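Long-range contacts in lectin-like protein (PDB 5ZBT), which is of unknown function but carries a legume-lectin-like domain resembling that of ERGIC-53, and so may bind mannose-type sugars: residues 34-39 against 51-56; 77-83 against 228-232; 110-114 against 124-128; 159-165 against 186-190; 179-184 against 196-202. All coordinates share one frame; numbering follows the deposited sequence.

Contact 1: 34-39 against 51-56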
# COMPACT_ATOMS: atom_id res chain seq x y z
N ILE A 34 -17.03 6.37 -2.65
CA ILE A 34 -16.52 5.45 -3.66
C ILE A 34 -17.57 5.21 -4.73
O ILE A 34 -18.70 4.80 -4.44
CB ILE A 34 -16.12 4.11 -3.03
CG1 ILE A 34 -15.08 4.32 -1.92
CG2 ILE A 34 -15.58 3.19 -4.12
CD1 ILE A 34 -13.74 4.77 -2.43
N GLU A 35 -17.19 5.43 -5.98
CA GLU A 35 -18.04 5.13 -7.12
C GLU A 35 -17.48 3.90 -7.82
O GLU A 35 -16.33 3.94 -8.31
CB GLU A 35 -18.11 6.34 -8.06
CG GLU A 35 -18.18 6.08 -9.58
CD GLU A 35 -18.04 7.37 -10.41
OE1 GLU A 35 -16.93 7.65 -10.93
OE2 GLU A 35 -19.04 8.12 -10.51
N PRO A 36 -18.20 2.77 -7.82
CA PRO A 36 -17.59 1.51 -8.27
C PRO A 36 -16.97 1.54 -9.66
O PRO A 36 -15.96 0.86 -9.88
CB PRO A 36 -18.76 0.52 -8.21
CG PRO A 36 -19.59 1.02 -7.10
CD PRO A 36 -19.51 2.54 -7.17
N GLU A 37 -17.55 2.26 -10.62
CA GLU A 37 -16.97 2.20 -11.96
C GLU A 37 -15.63 2.92 -12.01
O GLU A 37 -14.76 2.55 -12.80
CB GLU A 37 -17.96 2.73 -13.02
CG GLU A 37 -18.03 4.25 -13.23
CD GLU A 37 -19.06 4.64 -14.32
OE1 GLU A 37 -18.76 5.52 -15.17
OE2 GLU A 37 -20.17 4.06 -14.33
N ASN A 38 -15.43 3.91 -11.14
CA ASN A 38 -14.13 4.57 -11.10
C ASN A 38 -13.03 3.61 -10.65
O ASN A 38 -11.90 3.68 -11.16
CB ASN A 38 -14.16 5.79 -10.18
CG ASN A 38 -12.83 6.51 -10.13
OD1 ASN A 38 -12.21 6.79 -11.18
ND2 ASN A 38 -12.35 6.80 -8.93
N VAL A 39 -13.33 2.74 -9.68
CA VAL A 39 -12.34 1.76 -9.23
C VAL A 39 -12.06 0.73 -10.32
O VAL A 39 -10.91 0.47 -10.67
CB VAL A 39 -12.81 1.09 -7.92
CG1 VAL A 39 -11.80 0.06 -7.47
CG2 VAL A 39 -13.02 2.11 -6.83
N VAL A 51 -15.82 -3.96 -3.83
CA VAL A 51 -16.11 -2.53 -3.70
C VAL A 51 -17.44 -2.38 -2.97
O VAL A 51 -18.49 -2.78 -3.48
CB VAL A 51 -16.14 -1.83 -5.06
CG1 VAL A 51 -16.40 -0.34 -4.88
CG2 VAL A 51 -14.86 -2.10 -5.84
N PHE A 52 -17.39 -1.83 -1.76
CA PHE A 52 -18.57 -1.47 -0.99
C PHE A 52 -18.84 0.02 -1.16
O PHE A 52 -18.07 0.74 -1.79
CB PHE A 52 -18.37 -1.83 0.49
CG PHE A 52 -18.54 -3.30 0.79
CD1 PHE A 52 -19.82 -3.84 1.01
CD2 PHE A 52 -17.45 -4.14 0.86
CE1 PHE A 52 -19.97 -5.19 1.29
CE2 PHE A 52 -17.59 -5.49 1.15
CZ PHE A 52 -18.86 -6.02 1.36
N GLU A 53 -19.96 0.48 -0.58
CA GLU A 53 -20.32 1.89 -0.66
C GLU A 53 -19.27 2.79 -0.01
O GLU A 53 -18.86 3.80 -0.60
CB GLU A 53 -21.69 2.12 0.00
CG GLU A 53 -22.52 3.21 -0.68
CD GLU A 53 -23.62 3.76 0.19
OE1 GLU A 53 -23.85 3.22 1.28
OE2 GLU A 53 -24.26 4.76 -0.22
N ASN A 54 -18.79 2.43 1.18
CA ASN A 54 -17.89 3.29 1.94
C ASN A 54 -16.42 2.87 1.91
O ASN A 54 -15.60 3.56 2.53
CB ASN A 54 -18.35 3.36 3.40
CG ASN A 54 -19.79 3.80 3.54
OD1 ASN A 54 -20.27 4.64 2.78
ND2 ASN A 54 -20.50 3.23 4.53
N TYR A 55 -16.06 1.79 1.23
CA TYR A 55 -14.67 1.31 1.27
C TYR A 55 -14.50 0.21 0.23
O TYR A 55 -15.48 -0.37 -0.26
CB TYR A 55 -14.28 0.80 2.67
CG TYR A 55 -15.19 -0.29 3.20
CD1 TYR A 55 -14.96 -1.63 2.91
CD2 TYR A 55 -16.32 0.03 3.94
CE1 TYR A 55 -15.81 -2.62 3.37
CE2 TYR A 55 -17.19 -0.96 4.41
CZ TYR A 55 -16.93 -2.28 4.12
OH TYR A 55 -17.78 -3.26 4.58
N VAL A 56 -13.24 -0.04 -0.12
CA VAL A 56 -12.86 -1.21 -0.91
C VAL A 56 -12.32 -2.25 0.06
O VAL A 56 -11.33 -2.01 0.78
CB VAL A 56 -11.82 -0.85 -1.99
CG1 VAL A 56 -11.47 -2.08 -2.84
CG2 VAL A 56 -12.33 0.30 -2.87
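V51 meets I34 because both first torsions send a methyl branch into the gap between the segments: V51 CG1 stands anti to the backbone N (chi1 -178°), and I34 CG2 does the same while I34 CG1 sits beside its own N. The two methyls approach obliquely, I34 CG2 lying 3.7 Å from V51 CG1. V51 is forked across the start of helix 36-42. Its CG1 also touches P36, 4.1 Å from P36 CG at the first turn, whereas its CG2 reaches one turn on, 4.1 Å from V39 CG1, the two valines sliding past each other in opposite directions. The second branch of V39 turns to the other strand, with V39 CG2 4.4 Å from V56 CG2.

I34 also leans on backbone: I34 CB is 3.7 Å from E53 O, and I34 CG1 is near the peptide between N54 and Y55. No hydrogen bond crosses the contact, which therefore rests on van der Waals contact, mostly between apolar side chains. The turn is closed by its own bond, F52 N to Y55 O at 2.8 Å, and Y55 also makes a cation-pi contact with R223. F30 and M69 continue the apolar layer around V39 and V56. The geometry is that of a short helix laid against the tight turn of a β-hairpin, strands 50-51 and 56-59, at one margin of the legume-lectin β-sandwich.

Contact 2: 77-83 against 228-232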
# COMPACT_ATOMS: atom_id res chain seq x y z
N LEU A 77 5.10 9.66 -13.49
CA LEU A 77 4.56 10.81 -12.76
C LEU A 77 5.63 11.85 -12.49
O LEU A 77 6.81 11.52 -12.36
CB LEU A 77 3.95 10.36 -11.43
CG LEU A 77 2.73 9.46 -11.50
CD1 LEU A 77 2.24 9.17 -10.11
CD2 LEU A 77 1.64 10.13 -12.33
N PRO A 78 5.23 13.12 -12.39
CA PRO A 78 6.12 14.11 -11.77
C PRO A 78 6.12 13.91 -10.26
O PRO A 78 5.54 12.93 -9.78
CB PRO A 78 5.46 15.44 -12.14
CG PRO A 78 4.01 15.10 -12.16
CD PRO A 78 3.90 13.68 -12.69
N SER A 79 6.74 14.81 -9.52
CA SER A 79 6.72 14.71 -8.07
C SER A 79 5.29 14.54 -7.61
O SER A 79 4.39 15.24 -8.07
CB SER A 79 7.36 15.94 -7.42
OG SER A 79 8.72 15.98 -7.79
N PHE A 80 5.07 13.56 -6.74
CA PHE A 80 3.71 13.18 -6.42
C PHE A 80 3.60 12.86 -4.95
O PHE A 80 4.60 12.63 -4.25
CB PHE A 80 3.23 11.98 -7.25
CG PHE A 80 4.02 10.73 -7.03
CD1 PHE A 80 3.67 9.85 -6.01
CD2 PHE A 80 5.11 10.43 -7.84
CE1 PHE A 80 4.39 8.69 -5.78
CE2 PHE A 80 5.84 9.27 -7.64
CZ PHE A 80 5.47 8.39 -6.61
N GLU A 81 2.35 12.82 -4.49
CA GLU A 81 2.02 12.36 -3.16
C GLU A 81 0.81 11.44 -3.29
O GLU A 81 -0.18 11.80 -3.93
CB GLU A 81 1.73 13.54 -2.21
CG GLU A 81 0.98 13.11 -0.97
CD GLU A 81 0.96 14.16 0.13
OE1 GLU A 81 1.93 14.94 0.28
OE2 GLU A 81 -0.05 14.19 0.87
N LEU A 82 0.92 10.24 -2.73
CA LEU A 82 -0.21 9.32 -2.63
C LEU A 82 -0.66 9.25 -1.17
O LEU A 82 0.17 9.19 -0.25
CB LEU A 82 0.15 7.93 -3.15
CG LEU A 82 0.86 7.87 -4.50
CD1 LEU A 82 1.52 6.52 -4.73
CD2 LEU A 82 -0.12 8.17 -5.62
N GLN A 83 -1.98 9.28 -0.98
CA GLN A 83 -2.61 9.18 0.34
C GLN A 83 -3.58 8.01 0.33
O GLN A 83 -4.59 8.03 -0.39
CB GLN A 83 -3.36 10.47 0.69
CG GLN A 83 -2.46 11.67 0.94
CD GLN A 83 -3.24 12.95 1.02
OE1 GLN A 83 -4.44 12.92 1.25
NE2 GLN A 83 -2.58 14.08 0.80
N HIS A 228 -5.88 8.95 -2.86
CA HIS A 228 -5.73 10.22 -3.57
C HIS A 228 -4.32 10.29 -4.11
O HIS A 228 -3.36 10.06 -3.37
CB HIS A 228 -5.97 11.44 -2.68
CG HIS A 228 -7.36 11.58 -2.17
ND1 HIS A 228 -7.88 10.77 -1.18
CD2 HIS A 228 -8.34 12.47 -2.47
CE1 HIS A 228 -9.12 11.13 -0.92
NE2 HIS A 228 -9.42 12.16 -1.69
N TYR A 229 -4.20 10.64 -5.38
CA TYR A 229 -2.94 11.03 -5.99
C TYR A 229 -2.95 12.55 -6.14
O TYR A 229 -3.92 13.11 -6.64
CB TYR A 229 -2.76 10.33 -7.33
CG TYR A 229 -1.88 11.07 -8.30
CD1 TYR A 229 -0.57 11.40 -7.95
CD2 TYR A 229 -2.34 11.46 -9.55
CE1 TYR A 229 0.25 12.09 -8.82
CE2 TYR A 229 -1.51 12.15 -10.43
CZ TYR A 229 -0.21 12.47 -10.05
OH TYR A 229 0.64 13.16 -10.90
N TYR A 230 -1.90 13.20 -5.66
CA TYR A 230 -1.73 14.64 -5.81
C TYR A 230 -0.38 14.91 -6.45
O TYR A 230 0.63 14.31 -6.06
CB TYR A 230 -1.81 15.38 -4.47
CG TYR A 230 -3.19 15.36 -3.86
CD1 TYR A 230 -4.25 16.03 -4.46
CD2 TYR A 230 -3.43 14.67 -2.67
CE1 TYR A 230 -5.52 16.01 -3.89
CE2 TYR A 230 -4.70 14.64 -2.10
CZ TYR A 230 -5.74 15.31 -2.72
OH TYR A 230 -6.99 15.28 -2.16
N GLU A 231 -0.37 15.81 -7.42
CA GLU A 231 0.89 16.33 -7.91
C GLU A 231 1.45 17.31 -6.88
O GLU A 231 0.73 18.17 -6.38
CB GLU A 231 0.67 17.02 -9.26
CG GLU A 231 1.89 17.78 -9.75
CD GLU A 231 1.88 18.00 -11.25
OE1 GLU A 231 0.93 17.51 -11.92
OE2 GLU A 231 2.82 18.63 -11.77
N VAL A 232 2.72 17.14 -6.53
CA VAL A 232 3.39 18.06 -5.62
C VAL A 232 3.86 19.27 -6.41
O VAL A 232 4.51 19.12 -7.45
CB VAL A 232 4.56 17.37 -4.91
CG1 VAL A 232 5.32 18.36 -4.03
CG2 VAL A 232 4.05 16.17 -4.08
O HOH W 1 -7.14 8.91 0.92
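The Y229 ring has F80 CB at its edge and in its plane, with Y229 CE1 only 3.4 Å from F80 CB, while L77 reaches the phenol end obliquely, L77 CD2 standing 3.5 Å from Y229 OH. L77 also lies over one face of the F80 ring through CD1, bridging two aromatic residues. At the Y230 ring Q83 CD lies in the ring plane at the edge while NE2 approaches obliquely, amide and ring planes 52° apart. The H228 ring holds a water in its plane; this water joins H228 ND1 to Q83 O, to which it donates.

The side chains alternate between the two sides of the sheet: F80, L82, Y229 and E231 on one, E81, Q83, H228 and Y230 on the other. Q83 is extended beyond CG, and its NE2 donates to E81 OE2 on the anti side, tilted from the carboxylate plane and modelled at 2.5 Å, too short to be trusted in detail; the same oxygen makes a salt bridge with R172. Hydrogen-bonded pairs E81-Y230 and Q83-H228 alternate with non-hydrogen-bonded F80-E231 and L82-Y229. E81 N to Y230 O and the reciprocal Y230 N to E81 O both measure 2.8 Å. V232 N extends the pairing to S79 O, from above the carbonyl plane. At 162° between strand directions, this is a regular antiparallel pairing of the chain's last strand with strand 80-90, inside one sheet of the legume-lectin sandwich.

Contact 3: 110-114 against 124-128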
# COMPACT_ATOMS: atom_id res chain seq x y z
N GLY A 110 1.45 -14.16 -4.35
CA GLY A 110 2.58 -14.75 -3.66
C GLY A 110 2.43 -14.64 -2.17
O GLY A 110 1.34 -14.34 -1.65
N ASP A 111 3.53 -14.86 -1.47
CA ASP A 111 3.51 -14.91 -0.01
C ASP A 111 3.97 -13.62 0.65
O ASP A 111 3.94 -13.52 1.89
CB ASP A 111 4.37 -16.09 0.45
CG ASP A 111 3.94 -17.39 -0.19
OD1 ASP A 111 2.71 -17.58 -0.39
OD2 ASP A 111 4.82 -18.21 -0.54
N LEU A 112 4.37 -12.61 -0.13
CA LEU A 112 4.86 -11.34 0.40
C LEU A 112 3.67 -10.39 0.52
O LEU A 112 3.39 -9.61 -0.39
CB LEU A 112 5.94 -10.78 -0.52
CG LEU A 112 6.72 -9.53 -0.12
CD1 LEU A 112 7.15 -9.61 1.36
CD2 LEU A 112 7.94 -9.35 -1.04
N PHE A 113 2.97 -10.45 1.66
CA PHE A 113 1.74 -9.69 1.86
C PHE A 113 0.79 -9.83 0.67
O PHE A 113 0.25 -8.84 0.16
CB PHE A 113 2.02 -8.20 2.12
CG PHE A 113 2.94 -7.96 3.28
CD1 PHE A 113 2.46 -7.98 4.57
CD2 PHE A 113 4.29 -7.74 3.06
CE1 PHE A 113 3.32 -7.77 5.64
CE2 PHE A 113 5.15 -7.54 4.14
CZ PHE A 113 4.66 -7.55 5.42
N GLY A 114 0.61 -11.06 0.19
CA GLY A 114 -0.27 -11.34 -0.93
C GLY A 114 0.40 -11.38 -2.30
O GLY A 114 -0.15 -12.00 -3.21
N ILE A 124 5.93 -1.03 -0.15
CA ILE A 124 5.74 -0.33 1.12
C ILE A 124 4.76 -1.16 1.94
O ILE A 124 3.61 -1.37 1.51
CB ILE A 124 5.23 1.10 0.91
CG1 ILE A 124 6.13 1.84 -0.08
CG2 ILE A 124 5.16 1.88 2.20
CD1 ILE A 124 5.39 2.78 -0.96
N PHE A 125 5.20 -1.64 3.10
CA PHE A 125 4.45 -2.63 3.87
C PHE A 125 4.12 -2.09 5.25
O PHE A 125 4.95 -1.45 5.90
CB PHE A 125 5.24 -3.94 4.01
CG PHE A 125 5.79 -4.47 2.70
CD1 PHE A 125 4.98 -4.61 1.59
CD2 PHE A 125 7.13 -4.82 2.59
CE1 PHE A 125 5.48 -5.10 0.38
CE2 PHE A 125 7.65 -5.29 1.39
CZ PHE A 125 6.81 -5.44 0.29
N ILE A 126 2.89 -2.34 5.69
CA ILE A 126 2.47 -2.15 7.07
C ILE A 126 2.23 -3.54 7.64
O ILE A 126 1.36 -4.27 7.16
CB ILE A 126 1.20 -1.30 7.18
CG1 ILE A 126 1.34 0.02 6.41
CG2 ILE A 126 0.86 -1.04 8.66
CD1 ILE A 126 0.07 0.90 6.46
N ASN A 127 3.01 -3.92 8.65
CA ASN A 127 2.97 -5.28 9.17
C ASN A 127 2.50 -5.28 10.62
O ASN A 127 3.07 -4.58 11.46
CB ASN A 127 4.34 -5.94 9.07
CG ASN A 127 4.34 -7.30 9.70
OD1 ASN A 127 3.76 -8.23 9.16
ND2 ASN A 127 4.96 -7.43 10.87
N PHE A 128 1.44 -6.06 10.90
CA PHE A 128 0.95 -6.31 12.26
C PHE A 128 1.34 -7.69 12.80
O PHE A 128 1.34 -7.88 14.02
CB PHE A 128 -0.58 -6.20 12.32
CG PHE A 128 -1.12 -4.83 12.01
CD1 PHE A 128 -1.33 -4.43 10.69
CD2 PHE A 128 -1.44 -3.95 13.04
CE1 PHE A 128 -1.83 -3.17 10.40
CE2 PHE A 128 -1.96 -2.68 12.76
CZ PHE A 128 -2.15 -2.29 11.45
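F113 projects from a left-handed backbone conformation and lays its ring over one face of F125 as an offset stack, with centroids 4.7 Å apart and planes inclined by 26°. The overlap is shifted toward the rim: F113 CD2 stands 3.5 Å from F125 CD1, and F113 CE2 touches F125 CG and CB. F113 CG is anti to its carbonyl carbon (chi1 -56°), which brings the ring over F125. The loop between strands 97-103 and 122-127 thereby packs on a strand of one sheet of the legume-lectin-like β-sandwich.

The far edge of the F113 ring meets N127, whose OD1 lies near the ring plane at the C-H rim, 3.6 Å from F113 CE1, with amide and ring planes 70° apart. N127 ND2 donates to E129 O. L112 adds a second touch, L112 CG to F125 CZ at 4.1 Å, and W101 meets F125 edge-to-face. With no hydrogen bond between them, the two segments are joined by ring stacking and a weakly polar edge contact, while a bond from S211 OG to F113 O adds a polar tie to the same sheet.

Contact 4: 159-165 against 186-190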
# COMPACT_ATOMS: atom_id res chain seq x y z
N VAL A 159 5.06 2.67 14.10
CA VAL A 159 4.09 3.71 14.42
C VAL A 159 2.89 3.09 15.12
O VAL A 159 2.22 2.22 14.55
CB VAL A 159 3.62 4.50 13.20
CG1 VAL A 159 2.54 5.51 13.63
CG2 VAL A 159 4.80 5.23 12.56
N ALA A 160 2.58 3.58 16.32
CA ALA A 160 1.47 3.05 17.10
C ALA A 160 0.13 3.55 16.58
O ALA A 160 0.02 4.66 16.04
CB ALA A 160 1.62 3.44 18.57
N ASN A 161 -0.89 2.71 16.75
CA ASN A 161 -2.31 3.03 16.61
C ASN A 161 -2.78 3.17 15.16
O ASN A 161 -3.76 3.87 14.90
CB ASN A 161 -2.64 4.30 17.40
CG ASN A 161 -2.36 4.16 18.88
OD1 ASN A 161 -1.65 4.98 19.47
ND2 ASN A 161 -2.90 3.11 19.48
N ILE A 162 -2.14 2.46 14.23
CA ILE A 162 -2.51 2.61 12.82
C ILE A 162 -3.95 2.16 12.58
O ILE A 162 -4.74 2.89 11.98
CB ILE A 162 -1.52 1.87 11.91
CG1 ILE A 162 -0.19 2.62 11.84
CG2 ILE A 162 -2.09 1.77 10.51
CD1 ILE A 162 0.94 1.80 11.23
N GLN A 163 -4.32 0.96 13.05
CA GLN A 163 -5.70 0.55 12.83
C GLN A 163 -6.64 0.97 13.94
O GLN A 163 -7.86 0.99 13.71
CB GLN A 163 -5.82 -0.97 12.61
CG GLN A 163 -5.74 -1.83 13.84
CD GLN A 163 -7.06 -1.97 14.57
OE1 GLN A 163 -7.10 -1.84 15.79
NE2 GLN A 163 -8.15 -2.23 13.84
N LYS A 164 -6.11 1.32 15.12
CA LYS A 164 -6.93 1.79 16.24
C LYS A 164 -7.45 3.21 16.06
O LYS A 164 -8.26 3.66 16.87
CB LYS A 164 -6.12 1.72 17.54
CG LYS A 164 -6.04 0.32 18.15
CD LYS A 164 -4.82 0.18 19.06
CE LYS A 164 -4.91 -1.03 19.98
NZ LYS A 164 -4.91 -2.34 19.25
N ASP A 165 -6.99 3.93 15.03
CA ASP A 165 -7.56 5.23 14.68
C ASP A 165 -8.93 5.01 14.05
O ASP A 165 -9.03 4.56 12.91
CB ASP A 165 -6.61 5.97 13.73
CG ASP A 165 -7.10 7.36 13.33
OD1 ASP A 165 -8.25 7.74 13.63
OD2 ASP A 165 -6.32 8.09 12.69
N ILE A 186 2.84 8.65 8.07
CA ILE A 186 1.52 8.11 8.33
C ILE A 186 0.78 9.04 9.28
O ILE A 186 1.33 9.46 10.30
CB ILE A 186 1.55 6.66 8.85
CG1 ILE A 186 0.12 6.09 8.87
CG2 ILE A 186 2.17 6.56 10.22
CD1 ILE A 186 0.03 4.61 8.61
N MET A 187 -0.45 9.39 8.91
CA MET A 187 -1.30 10.27 9.71
C MET A 187 -2.18 9.41 10.60
O MET A 187 -3.06 8.69 10.12
CB MET A 187 -2.14 11.18 8.82
CG MET A 187 -2.80 12.35 9.58
SD MET A 187 -4.16 11.86 10.70
CE MET A 187 -5.25 11.03 9.55
N VAL A 188 -1.96 9.50 11.91
CA VAL A 188 -2.71 8.72 12.89
C VAL A 188 -3.25 9.68 13.94
O VAL A 188 -2.47 10.44 14.53
CB VAL A 188 -1.84 7.63 13.55
CG1 VAL A 188 -2.67 6.83 14.54
CG2 VAL A 188 -1.23 6.73 12.50
N ASN A 189 -4.56 9.64 14.18
CA ASN A 189 -5.20 10.46 15.21
C ASN A 189 -4.80 11.93 15.09
O ASN A 189 -4.31 12.55 16.03
CB ASN A 189 -4.87 9.92 16.60
CG ASN A 189 -5.58 8.62 16.87
OD1 ASN A 189 -6.77 8.48 16.57
ND2 ASN A 189 -4.86 7.64 17.42
N HIS A 190 -4.99 12.48 13.88
CA HIS A 190 -4.80 13.88 13.53
C HIS A 190 -3.35 14.35 13.55
O HIS A 190 -3.11 15.56 13.41
CB HIS A 190 -5.64 14.80 14.42
CG HIS A 190 -7.11 14.52 14.34
ND1 HIS A 190 -7.90 14.94 13.29
CD2 HIS A 190 -7.93 13.84 15.18
CE1 HIS A 190 -9.14 14.54 13.49
NE2 HIS A 190 -9.19 13.86 14.62
O HOH W 2 -7.00 11.05 12.61
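V159 and I186 form the apolar centre, sliding past each other in opposite directions with V159 CG1 3.6 Å from I186 CG2. The other arm of I186 runs to I162: CG1 is anti to the backbone N (chi1 -171°), and from there I186 CD1 reaches I162 CG1 at 3.8 Å, the two side chains crossing at about a right angle. V188 extends the layer, CG2 toward V159 and CG1 against the backbone of N161, with V188 CG1 3.2 Å from N161 O. I136 of the other sheet touches both I162 and I186, so loop 159-165 meets the hairpin end of strand 181-188 where the two sheets of the legume-lectin-like sandwich approach.

Outward, the polar edge begins at D165. Its OD2 accepts the backbone N-H of N189 at 2.8 Å in a nearly straight bond (172°), although the donor comes from above the carboxylate plane, 63° out of it. A water that donates to D165 OD2 at 3.0 Å accepts from H190 N, while D165 OD1 takes the N-H of D167. One buried carboxylate thus ties the turn after strand 181-188 to the loop. Three neutral donors share its two oxygens, which would probably stabilise the charged form.

Contact 5: 179-184 against 196-202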
# COMPACT_ATOMS: atom_id res chain seq x y z
N GLU A 179 14.97 15.50 -6.61
CA GLU A 179 15.82 15.15 -5.48
C GLU A 179 16.03 13.65 -5.34
O GLU A 179 16.88 13.25 -4.53
CB GLU A 179 15.24 15.69 -4.19
CG GLU A 179 14.86 17.15 -4.28
CD GLU A 179 14.77 17.80 -2.91
OE1 GLU A 179 13.98 18.77 -2.77
OE2 GLU A 179 15.48 17.34 -1.98
N LYS A 180 15.28 12.84 -6.08
CA LYS A 180 15.33 11.38 -5.94
C LYS A 180 15.14 10.98 -4.48
O LYS A 180 15.86 10.13 -3.93
CB LYS A 180 16.63 10.82 -6.51
CG LYS A 180 16.75 11.04 -8.02
CD LYS A 180 17.79 10.13 -8.65
CE LYS A 180 17.92 10.37 -10.14
NZ LYS A 180 16.71 9.89 -10.87
N LYS A 181 14.14 11.59 -3.85
CA LYS A 181 13.87 11.42 -2.43
C LYS A 181 12.47 10.86 -2.24
O LYS A 181 11.50 11.44 -2.73
CB LYS A 181 14.02 12.74 -1.69
CG LYS A 181 14.37 12.57 -0.24
CD LYS A 181 13.80 13.70 0.57
CE LYS A 181 14.84 14.70 1.00
NZ LYS A 181 14.27 15.55 2.12
N LEU A 182 12.38 9.73 -1.55
CA LEU A 182 11.11 9.13 -1.18
C LEU A 182 10.89 9.34 0.32
O LEU A 182 11.80 9.12 1.12
CB LEU A 182 11.09 7.64 -1.53
CG LEU A 182 9.83 6.89 -1.12
CD1 LEU A 182 8.74 7.17 -2.13
CD2 LEU A 182 10.11 5.41 -1.03
N ILE A 183 9.69 9.76 0.68
CA ILE A 183 9.33 10.03 2.07
C ILE A 183 8.04 9.29 2.37
O ILE A 183 7.06 9.42 1.62
CB ILE A 183 9.19 11.54 2.35
CG1 ILE A 183 10.48 12.27 1.97
CG2 ILE A 183 8.85 11.79 3.80
CD1 ILE A 183 10.48 13.74 2.30
N ILE A 184 8.05 8.48 3.43
CA ILE A 184 6.88 7.79 3.95
C ILE A 184 6.51 8.43 5.27
O ILE A 184 7.36 8.56 6.17
CB ILE A 184 7.13 6.28 4.15
CG1 ILE A 184 7.84 5.66 2.94
CG2 ILE A 184 5.83 5.56 4.45
CD1 ILE A 184 7.04 5.67 1.68
N ILE A 196 9.95 7.10 7.28
CA ILE A 196 11.11 6.72 6.48
C ILE A 196 11.39 7.83 5.47
O ILE A 196 10.46 8.40 4.87
CB ILE A 196 10.88 5.37 5.77
CG1 ILE A 196 10.99 4.21 6.77
CG2 ILE A 196 11.82 5.18 4.57
CD1 ILE A 196 10.30 2.93 6.28
N THR A 197 12.67 8.16 5.31
CA THR A 197 13.15 8.96 4.20
C THR A 197 14.24 8.17 3.50
O THR A 197 15.15 7.66 4.17
CB THR A 197 13.70 10.31 4.67
OG1 THR A 197 12.65 11.05 5.30
CG2 THR A 197 14.20 11.12 3.50
N ILE A 198 14.17 8.07 2.18
CA ILE A 198 15.19 7.40 1.38
C ILE A 198 15.74 8.40 0.38
O ILE A 198 14.99 8.92 -0.47
CB ILE A 198 14.64 6.17 0.64
CG1 ILE A 198 13.87 5.26 1.59
CG2 ILE A 198 15.79 5.40 -0.03
CD1 ILE A 198 13.31 4.07 0.90
N GLU A 199 17.04 8.65 0.45
CA GLU A 199 17.68 9.51 -0.53
C GLU A 199 18.17 8.69 -1.72
O GLU A 199 18.33 7.47 -1.65
CB GLU A 199 18.85 10.27 0.11
CG GLU A 199 18.52 10.82 1.47
CD GLU A 199 17.86 12.18 1.41
OE1 GLU A 199 17.74 12.74 0.29
OE2 GLU A 199 17.46 12.68 2.49
N ASP A 200 18.38 9.38 -2.83
CA ASP A 200 18.97 8.80 -4.05
C ASP A 200 18.29 7.48 -4.44
O ASP A 200 18.94 6.48 -4.75
CB ASP A 200 20.49 8.63 -3.88
CG ASP A 200 21.18 8.33 -5.19
OD1 ASP A 200 21.00 9.12 -6.15
OD2 ASP A 200 21.91 7.31 -5.26
N ILE A 201 16.96 7.49 -4.46
CA ILE A 201 16.17 6.34 -4.85
C ILE A 201 15.40 6.71 -6.11
O ILE A 201 14.82 7.80 -6.19
CB ILE A 201 15.23 5.87 -3.73
CG1 ILE A 201 14.35 4.71 -4.18
CG2 ILE A 201 14.36 7.02 -3.21
CD1 ILE A 201 13.54 4.13 -3.01
N ASP A 202 15.45 5.84 -7.10
CA ASP A 202 14.85 6.08 -8.40
C ASP A 202 13.52 5.37 -8.49
O ASP A 202 13.38 4.24 -8.01
CB ASP A 202 15.78 5.58 -9.50
CG ASP A 202 16.47 6.70 -10.23
OD1 ASP A 202 17.37 6.40 -11.04
OD2 ASP A 202 16.10 7.88 -10.00
O HOH W 3 17.69 15.73 -1.08
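L182 and I198 lie side by side and point the same way, as do I183 with T197 and I184 with I196, as cross-strand neighbours of an antiparallel pair do; here strands 181-188 and 191-198 form a β-hairpin. The strand directions differ by 173°. L182, I184, I196 and I198 face the interior of the sandwich, where V138 of the opposite sheet touches I184, I196 and I198; I183 and T197 lie on the other side. Across the pair, L182 CD2 meets I198 CD1 at 4.0 Å. I201 comes in obliquely, its CG2 3.7 Å from L182 CB, and extends the apolar face past the end of the regular strand.

Backbone bonds follow the same register: I198 N to L182 O is 2.8 Å, and I184 N to I196 O is likewise 2.8 Å. Outside the strand, K180 O accepts I201 N; K180 and K181 form a G1 β bulge against the neighbouring strand 170-176. K181 and E199 run alongside each other on the outer side. Bent at chi3 (-105°), K181 lays its aliphatic chain against the carboxylate, although the charges remain beyond salt-bridge range. A water donates to both acids at this end, 2.9 Å from E179 OE2 and 3.3 Å from E199 OE1.

How the contacts relate
Contacts 2, 4 and 5 all reach the same seven-stranded sheet: contact 2 pairs strands 220-231 and 80-90 within it, and contacts 4 and 5 use opposite ends of strand 181-188, their centres 22 Å apart. Contact 3 belongs to the facing sheet and meets this one through the core, I126 CG2 lying 3.8 Å from I162 CD1 of contact 4 and I124 CD1 4.2 Å from I184 CD1 of contact 5. Contact 1 sits at the margin, its centre 31 Å from that of contact 5 across the chain's centre, and touches none of the others. The segments of contacts 4 and 5 alternate along the chain, whereas 77-83 and 228-232 bracket contacts 3, 4 and 5.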